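Local coordinates for sulfide-quinone reductase (Aquifex aeolicus, PDB 3HYW), which oxidises hydrogen sulfide with a quinone as electron acceptor, using FAD and active-site cysteines on which the polysulfide product builds up, at residues Pro159-Ala164 against Met182-Ser187; Pro145-Ala150 against Lys246-Met251. All coordinates share one frame; numbering follows the deposited sequence.

Interaction 1 (Pro159-Ala164 against Met182-Ser187); sequences PAYEFA and MTFITS. With FAD (flavin-adenine dinucleotide), chain G.
Phe184, on strand 182-185, sets its ring against Ala160, Tyr161 and Ala164 of the helical segment 159-164, whose axis runs antiparallel (178°) to that of the strand. The aromatic pair is oblique: the two ring planes meet at 32°, with centroids 4.4 Å apart. Phe184 CZ stands over the centre of one face of the Tyr161 ring, and Phe184 CE2 comes 3.5 Å from Tyr161 CZ. With CG anti to the backbone N (chi1 -167°), the Phe184 side chain reaches across to the helix and meets that of Tyr161 at about a right angle. The Tyr161 hydroxyl is hydrogen-bonded to Glu188, which also bonds Thr186, so the phenol is held at its polar end too.

Methyl and carbonyl contacts flank the rings. Ala160 CB lies 3.9 Å from Phe184 CE1, and the Ala160 carbonyl O meets the edge of that ring near its plane. Ala164 CB touches Phe184 CD1 at 4.1 Å, while Met182, bent near its end, lays its CE methyl 3.2 Å from Ala164 O.

The ligand contact belongs to the helix start, where Pro159 CG packs 3.4 Å from C6 of the flavin; octathiocane also touches this proline. A helix laid antiparallel on the parallel strands it connects is the beta-alpha-beta arrangement of the Rossmann-like pyridine nucleotide-disulphide oxidoreductase fold, and here its first turn borders the flavin and polysulfur site.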
loop_
_atom_site.group_PDB
_atom_site.type_symbol
_atom_site.label_atom_id
_atom_site.label_comp_id
_atom_site.label_asym_id
_atom_site.label_seq_id
_atom_site.Cartn_x
_atom_site.Cartn_y
_atom_site.Cartn_z
ATOM N N PRO A 159 7.006 -14.434 16.779
ATOM C CA PRO A 159 6.201 -14.708 17.982
ATOM C C PRO A 159 5.473 -13.498 18.569
ATOM O O PRO A 159 4.408 -13.673 19.164
ATOM C CB PRO A 159 7.230 -15.238 18.976
ATOM C CG PRO A 159 8.321 -15.791 18.118
ATOM C CD PRO A 159 8.407 -14.852 16.964
ATOM N N ALA A 160 6.049 -12.302 18.420
ATOM C CA ALA A 160 5.403 -11.063 18.858
ATOM C C ALA A 160 4.155 -10.772 18.030
ATOM O O ALA A 160 3.122 -10.414 18.582
ATOM C CB ALA A 160 6.374 -9.887 18.802
ATOM N N TYR A 161 4.262 -10.938 16.712
ATOM C CA TYR A 161 3.112 -10.815 15.812
ATOM C C TYR A 161 2.032 -11.847 16.123
ATOM O O TYR A 161 0.840 -11.515 16.163
ATOM C CB TYR A 161 3.560 -10.956 14.360
ATOM C CG TYR A 161 4.320 -9.763 13.863
ATOM C CD1 TYR A 161 3.643 -8.637 13.403
ATOM C CD2 TYR A 161 5.712 -9.740 13.876
ATOM C CE1 TYR A 161 4.336 -7.526 12.958
ATOM C CE2 TYR A 161 6.408 -8.633 13.428
ATOM C CZ TYR A 161 5.710 -7.530 12.972
ATOM O OH TYR A 161 6.378 -6.425 12.520
ATOM N N GLU A 162 2.451 -13.096 16.336
ATOM C CA GLU A 162 1.531 -14.174 16.697
ATOM C C GLU A 162 0.771 -13.843 17.967
ATOM O O GLU A 162 -0.454 -13.930 17.996
ATOM C CB GLU A 162 2.274 -15.495 16.918
ATOM C CG GLU A 162 2.657 -16.246 15.680
ATOM C CD GLU A 162 3.184 -17.629 16.016
ATOM O OE1 GLU A 162 4.172 -17.710 16.782
ATOM O OE2 GLU A 162 2.602 -18.628 15.536
ATOM N N PHE A 163 1.509 -13.476 19.013
ATOM C CA PHE A 163 0.926 -13.201 20.327
ATOM C C PHE A 163 -0.055 -12.028 20.282
ATOM O O PHE A 163 -1.120 -12.075 20.900
ATOM C CB PHE A 163 2.025 -12.943 21.373
ATOM C CG PHE A 163 1.497 -12.764 22.776
ATOM C CD1 PHE A 163 1.248 -11.490 23.289
ATOM C CD2 PHE A 163 1.237 -13.870 23.582
ATOM C CE1 PHE A 163 0.744 -11.322 24.585
ATOM C CE2 PHE A 163 0.734 -13.712 24.882
ATOM C CZ PHE A 163 0.495 -12.437 25.384
ATOM N N ALA A 164 0.309 -10.980 19.556
ATOM C CA ALA A 164 -0.565 -9.823 19.414
ATOM C C ALA A 164 -1.898 -10.203 18.758
ATOM O O ALA A 164 -2.969 -9.798 19.226
ATOM C CB ALA A 164 0.134 -8.729 18.635
ATOM N N MET A 182 -4.813 -1.702 21.587
ATOM C CA MET A 182 -3.644 -2.511 21.287
ATOM C C MET A 182 -2.676 -1.755 20.402
ATOM O O MET A 182 -3.067 -1.179 19.378
ATOM C CB MET A 182 -4.044 -3.835 20.632
ATOM C CG MET A 182 -4.752 -4.788 21.573
ATOM S SD MET A 182 -5.069 -6.418 20.870
ATOM C CE MET A 182 -3.388 -7.032 20.749
ATOM N N THR A 183 -1.410 -1.768 20.811
ATOM C CA THR A 183 -0.346 -1.101 20.083
ATOM C C THR A 183 0.854 -2.028 19.955
ATOM O O THR A 183 1.284 -2.654 20.926
ATOM C CB THR A 183 0.064 0.238 20.760
ATOM O OG1 THR A 183 -1.073 1.108 20.807
ATOM C CG2 THR A 183 1.193 0.930 19.986
ATOM N N PHE A 184 1.379 -2.109 18.741
ATOM C CA PHE A 184 2.546 -2.920 18.448
ATOM C C PHE A 184 3.730 -1.987 18.240
ATOM O O PHE A 184 3.653 -1.067 17.431
ATOM C CB PHE A 184 2.279 -3.756 17.193
ATOM C CG PHE A 184 3.277 -4.850 16.966
ATOM C CD1 PHE A 184 3.091 -6.104 17.539
ATOM C CD2 PHE A 184 4.386 -4.642 16.154
ATOM C CE1 PHE A 184 4.019 -7.131 17.334
ATOM C CE2 PHE A 184 5.311 -5.663 15.940
ATOM C CZ PHE A 184 5.122 -6.910 16.530
ATOM N N ILE A 185 4.811 -2.204 18.991
ATOM C CA ILE A 185 6.004 -1.343 18.891
ATOM C C ILE A 185 7.234 -2.189 18.574
ATOM O O ILE A 185 7.578 -3.107 19.315
ATOM C CB ILE A 185 6.257 -0.516 20.181
ATOM C CG1 ILE A 185 5.014 0.287 20.571
ATOM C CG2 ILE A 185 7.468 0.415 19.990
ATOM C CD1 ILE A 185 5.215 1.210 21.766
ATOM N N THR A 186 7.891 -1.879 17.465
ATOM C CA THR A 186 9.001 -2.714 17.007
ATOM C C THR A 186 10.257 -1.944 16.583
ATOM O O THR A 186 10.188 -0.795 16.122
ATOM C CB THR A 186 8.536 -3.681 15.880
ATOM O OG1 THR A 186 9.633 -4.506 15.475
ATOM C CG2 THR A 186 7.987 -2.901 14.675
ATOM N N SER A 187 11.402 -2.599 16.771
ATOM C CA SER A 187 12.691 -2.140 16.266
ATOM C C SER A 187 12.808 -2.295 14.742
ATOM O O SER A 187 13.635 -1.635 14.110
ATOM C CB SER A 187 13.817 -2.902 16.964
ATOM O OG SER A 187 13.496 -4.283 17.111
HETATM P PA FAD G . 16.105 -24.401 21.931
HETATM O O1A FAD G . 15.120 -25.245 21.163
HETATM O O2A FAD G . 15.600 -23.285 22.794
HETATM O O5B FAD G . 16.965 -25.421 22.811
HETATM C C5B FAD G . 18.106 -25.053 23.568
HETATM C C4B FAD G . 18.324 -26.154 24.594
HETATM O O4B FAD G . 19.593 -25.991 25.228
HETATM C C3B FAD G . 17.289 -26.085 25.705
HETATM O O3B FAD G . 16.881 -27.418 26.034
HETATM C C2B FAD G . 18.040 -25.452 26.859
HETATM O O2B FAD G . 17.504 -25.842 28.122
HETATM C C1B FAD G . 19.439 -26.000 26.647
HETATM N N9A FAD G . 20.533 -25.207 27.269
HETATM C C8A FAD G . 20.643 -23.862 27.329
HETATM N N7A FAD G . 21.803 -23.548 27.960
HETATM C C5A FAD G . 22.412 -24.708 28.299
HETATM C C6A FAD G . 23.601 -25.023 28.954
HETATM N N6A FAD G . 24.416 -24.041 29.402
HETATM N N1A FAD G . 23.939 -26.327 29.139
HETATM C C2A FAD G . 23.142 -27.317 28.702
HETATM N N3A FAD G . 21.990 -27.041 28.070
HETATM C C4A FAD G . 21.608 -25.749 27.854
HETATM N N1 FAD G . 10.585 -21.175 14.628
HETATM C C2 FAD G . 9.773 -21.606 13.625
HETATM O O2 FAD G . 10.269 -22.101 12.593
HETATM N N3 FAD G . 8.424 -21.521 13.721
HETATM C C4 FAD G . 7.859 -21.000 14.829
HETATM O O4 FAD G . 6.502 -20.894 14.942
HETATM C C4X FAD G . 8.668 -20.551 15.866
HETATM N N5 FAD G . 8.095 -20.022 16.971
HETATM C C5X FAD G . 8.862 -19.587 17.995
HETATM C C6 FAD G . 8.244 -19.058 19.134
HETATM C C7 FAD G . 9.008 -18.593 20.199
HETATM C C7M FAD G . 8.297 -18.021 21.412
HETATM C C8 FAD G . 10.402 -18.661 20.118
HETATM C C8M FAD G . 11.296 -18.168 21.240
HETATM C C9 FAD G . 11.010 -19.186 18.975
HETATM C C9A FAD G . 10.249 -19.669 17.898
HETATM N N10 FAD G . 10.834 -20.204 16.785
HETATM C C10 FAD G . 10.056 -20.640 15.761
HETATM C "C1'" FAD G . 12.310 -20.222 16.658
HETATM C "C2'" FAD G . 13.088 -21.508 16.847
HETATM O "O2'" FAD G . 12.513 -22.559 16.058
HETATM C "C3'" FAD G . 13.154 -21.841 18.338
HETATM O "O3'" FAD G . 13.778 -20.740 19.043
HETATM C "C4'" FAD G . 13.935 -23.124 18.586
HETATM O "O4'" FAD G . 13.612 -23.591 19.902
HETATM C "C5'" FAD G . 15.437 -22.890 18.462
HETATM O "O5'" FAD G . 16.134 -24.124 18.605
HETATM P P FAD G . 17.522 -24.239 19.416
HETATM O O1P FAD G . 17.924 -25.691 19.417
HETATM O O2P FAD G . 18.507 -23.201 18.923
HETATM O O3P FAD G . 17.165 -23.764 20.915
#

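Interaction 2 (Pro145-Ala150 against Lys246-Met251); sequences PVVIGA and KFTMFM
Phe250 folds its ring across the neighbouring strand and over Gly149, a closely packed part of the contact between strands 146-150 and 247-251. Phe250 CD1 approaches Gly149 C to 3.3 Å, and Gly149 N lies over one face of the ring, offset toward its rim. With CG swung beside the backbone N (chi1 -83°), the ring leans toward the partner strand, and its CZ meets Val147 CG2 at 3.6 Å. There is little room for a side chain at Gly149 beside this ring, and its backbone angles (166°/-149°) themselves call for glycine. Replacing Phe250 by alanine would strip the ring from Gly149 and from Val147 CG2 and is likely to leave a gap above the glycine.

Beside it, Val147 CG1 and Thr248 CG2 are pressed to 3.5 Å, closer than usual carbon contact. On the face carrying Val146, Ile148 and Met249, contacts are easier: Ile148 CG2 lies 3.9 Å from Met249 CE, and Val146 CG1 meets Phe247 CD1, at the edge of the ring, at 4.0 Å.

The strands run parallel, pairing Val146 with Phe247 through Ala150 with Met251, and main-chain bonds alternate between them, including Gly149 N to Met249 O at 3.0 Å. At the looser, outer end Pro145 O accepts from both Lys246 N (2.8 Å) and Phe247 N, whereas the exposed lysine chain leads away, with a weak bond to Asn142 O.

Strand 146-150 is bonded along its other edge to strand 182-185. Helices 126-141 and 158-173 lie against the Phe247 face, strand 230-234 backs Val147, Thr248 and Phe250, and Met251, at the inner end, touches Cys124 and the bound hydrosulfuric acid.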
loop_
_atom_site.group_PDB
_atom_site.type_symbol
_atom_site.label_atom_id
_atom_site.label_comp_id
_atom_site.label_asym_id
_atom_site.label_seq_id
_atom_site.Cartn_x
_atom_site.Cartn_y
_atom_site.Cartn_z
ATOM N N PRO A 145 -4.904 -0.661 28.262
ATOM C CA PRO A 145 -4.024 -0.619 27.099
ATOM C C PRO A 145 -3.011 -1.753 27.073
ATOM O O PRO A 145 -2.354 -2.037 28.078
ATOM C CB PRO A 145 -3.298 0.729 27.244
ATOM C CG PRO A 145 -4.114 1.518 28.173
ATOM C CD PRO A 145 -4.757 0.541 29.100
ATOM N N VAL A 146 -2.906 -2.393 25.916
ATOM C CA VAL A 146 -1.892 -3.412 25.676
ATOM C C VAL A 146 -0.857 -2.881 24.695
ATOM O O VAL A 146 -1.196 -2.222 23.705
ATOM C CB VAL A 146 -2.526 -4.719 25.153
ATOM C CG1 VAL A 146 -1.468 -5.678 24.604
ATOM C CG2 VAL A 146 -3.299 -5.388 26.261
ATOM N N VAL A 147 0.409 -3.137 25.000
ATOM C CA VAL A 147 1.477 -2.931 24.031
ATOM C C VAL A 147 2.399 -4.139 23.967
ATOM O O VAL A 147 2.810 -4.699 24.985
ATOM C CB VAL A 147 2.223 -1.561 24.210
ATOM C CG1 VAL A 147 2.438 -1.243 25.653
ATOM C CG2 VAL A 147 3.532 -1.521 23.438
ATOM N N ILE A 148 2.679 -4.552 22.741
ATOM C CA ILE A 148 3.444 -5.755 22.470
ATOM C C ILE A 148 4.510 -5.356 21.461
ATOM O O ILE A 148 4.303 -4.441 20.681
ATOM C CB ILE A 148 2.511 -6.880 21.915
ATOM C CG1 ILE A 148 1.518 -7.326 23.000
ATOM C CG2 ILE A 148 3.315 -8.090 21.414
ATOM C CD1 ILE A 148 0.232 -7.941 22.471
ATOM N N GLY A 149 5.659 -6.019 21.484
ATOM C CA GLY A 149 6.626 -5.786 20.432
ATOM C C GLY A 149 8.017 -6.307 20.681
ATOM O O GLY A 149 8.214 -7.322 21.353
ATOM N N ALA A 150 8.979 -5.592 20.111
ATOM C CA ALA A 150 10.373 -5.995 20.129
ATOM C C ALA A 150 11.268 -4.812 20.478
ATOM O O ALA A 150 11.086 -3.702 19.972
ATOM C CB ALA A 150 10.757 -6.573 18.785
ATOM N N LYS A 246 -1.161 -1.222 30.437
ATOM C CA LYS A 246 -1.508 -2.002 31.621
ATOM C C LYS A 246 -0.911 -3.409 31.513
ATOM O O LYS A 246 -0.539 -4.018 32.517
ATOM C CB LYS A 246 -3.028 -2.057 31.810
ATOM C CG LYS A 246 -3.464 -2.846 33.034
ATOM C CD LYS A 246 -4.910 -2.580 33.402
ATOM C CE LYS A 246 -5.269 -3.291 34.708
ATOM N NZ LYS A 246 -5.080 -4.775 34.607
ATOM N N PHE A 247 -0.817 -3.911 30.286
ATOM C CA PHE A 247 -0.175 -5.195 30.024
ATOM C C PHE A 247 0.776 -5.054 28.845
ATOM O O PHE A 247 0.422 -4.462 27.828
ATOM C CB PHE A 247 -1.218 -6.284 29.743
ATOM C CG PHE A 247 -0.625 -7.578 29.247
ATOM C CD1 PHE A 247 -0.356 -7.761 27.889
ATOM C CD2 PHE A 247 -0.324 -8.610 30.136
ATOM C CE1 PHE A 247 0.217 -8.953 27.421
ATOM C CE2 PHE A 247 0.235 -9.808 29.678
ATOM C CZ PHE A 247 0.510 -9.976 28.318
ATOM N N THR A 248 1.982 -5.597 28.991
ATOM C CA THR A 248 2.938 -5.651 27.886
ATOM C C THR A 248 3.522 -7.050 27.683
ATOM O O THR A 248 3.579 -7.863 28.611
ATOM C CB THR A 248 4.119 -4.648 28.064
ATOM O OG1 THR A 248 4.902 -5.020 29.201
ATOM C CG2 THR A 248 3.619 -3.224 28.242
ATOM N N MET A 249 3.949 -7.314 26.452
ATOM C CA MET A 249 4.703 -8.508 26.129
ATOM C C MET A 249 5.758 -8.087 25.122
ATOM O O MET A 249 5.437 -7.735 23.985
ATOM C CB MET A 249 3.788 -9.592 25.541
ATOM C CG MET A 249 4.364 -11.017 25.563
ATOM S SD MET A 249 5.873 -11.277 24.605
ATOM C CE MET A 249 5.277 -11.159 22.919
ATOM N N PHE A 250 7.018 -8.119 25.546
ATOM C CA PHE A 250 8.117 -7.792 24.658
ATOM C C PHE A 250 9.076 -8.949 24.447
ATOM O O PHE A 250 9.318 -9.748 25.355
ATOM C CB PHE A 250 8.845 -6.519 25.118
ATOM C CG PHE A 250 8.170 -5.268 24.659
ATOM C CD1 PHE A 250 8.560 -4.650 23.477
ATOM C CD2 PHE A 250 7.104 -4.737 25.376
ATOM C CE1 PHE A 250 7.906 -3.514 23.022
ATOM C CE2 PHE A 250 6.455 -3.594 24.935
ATOM C CZ PHE A 250 6.858 -2.982 23.756
ATOM N N MET A 251 9.585 -9.045 23.223
ATOM C CA MET A 251 10.660 -9.971 22.905
ATOM C C MET A 251 11.961 -9.426 23.475
ATOM O O MET A 251 12.223 -8.216 23.380
ATOM C CB MET A 251 10.806 -10.142 21.392
ATOM C CG MET A 251 9.548 -10.611 20.678
ATOM S SD MET A 251 8.899 -12.188 21.281
ATOM C CE MET A 251 10.271 -13.290 20.928
#

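In the fold
Both interactions belong to one mixed sheet: strand 146-150 of interaction 2 lies between strand 247-255 and strand 182-185 of interaction 1, with main-chain bonds such as Ile185 N to Ile148 O (2.8 Å) joining them. In chain order, strand 146-150, helix 158-173 and strand 182-185 make a beta-alpha-beta crossover. Interaction 1 is buried throughout and has no hydrogen bonds between its segments; it is helix-on-sheet packing of rings and methyls. Interaction 2 is built on the ladder of backbone bonds, buried except at its Lys246 end. Phe163 of the helix touches Ile148, Phe247 and Met249, connecting the two. Both end near the flavin and sulfide side of the domain.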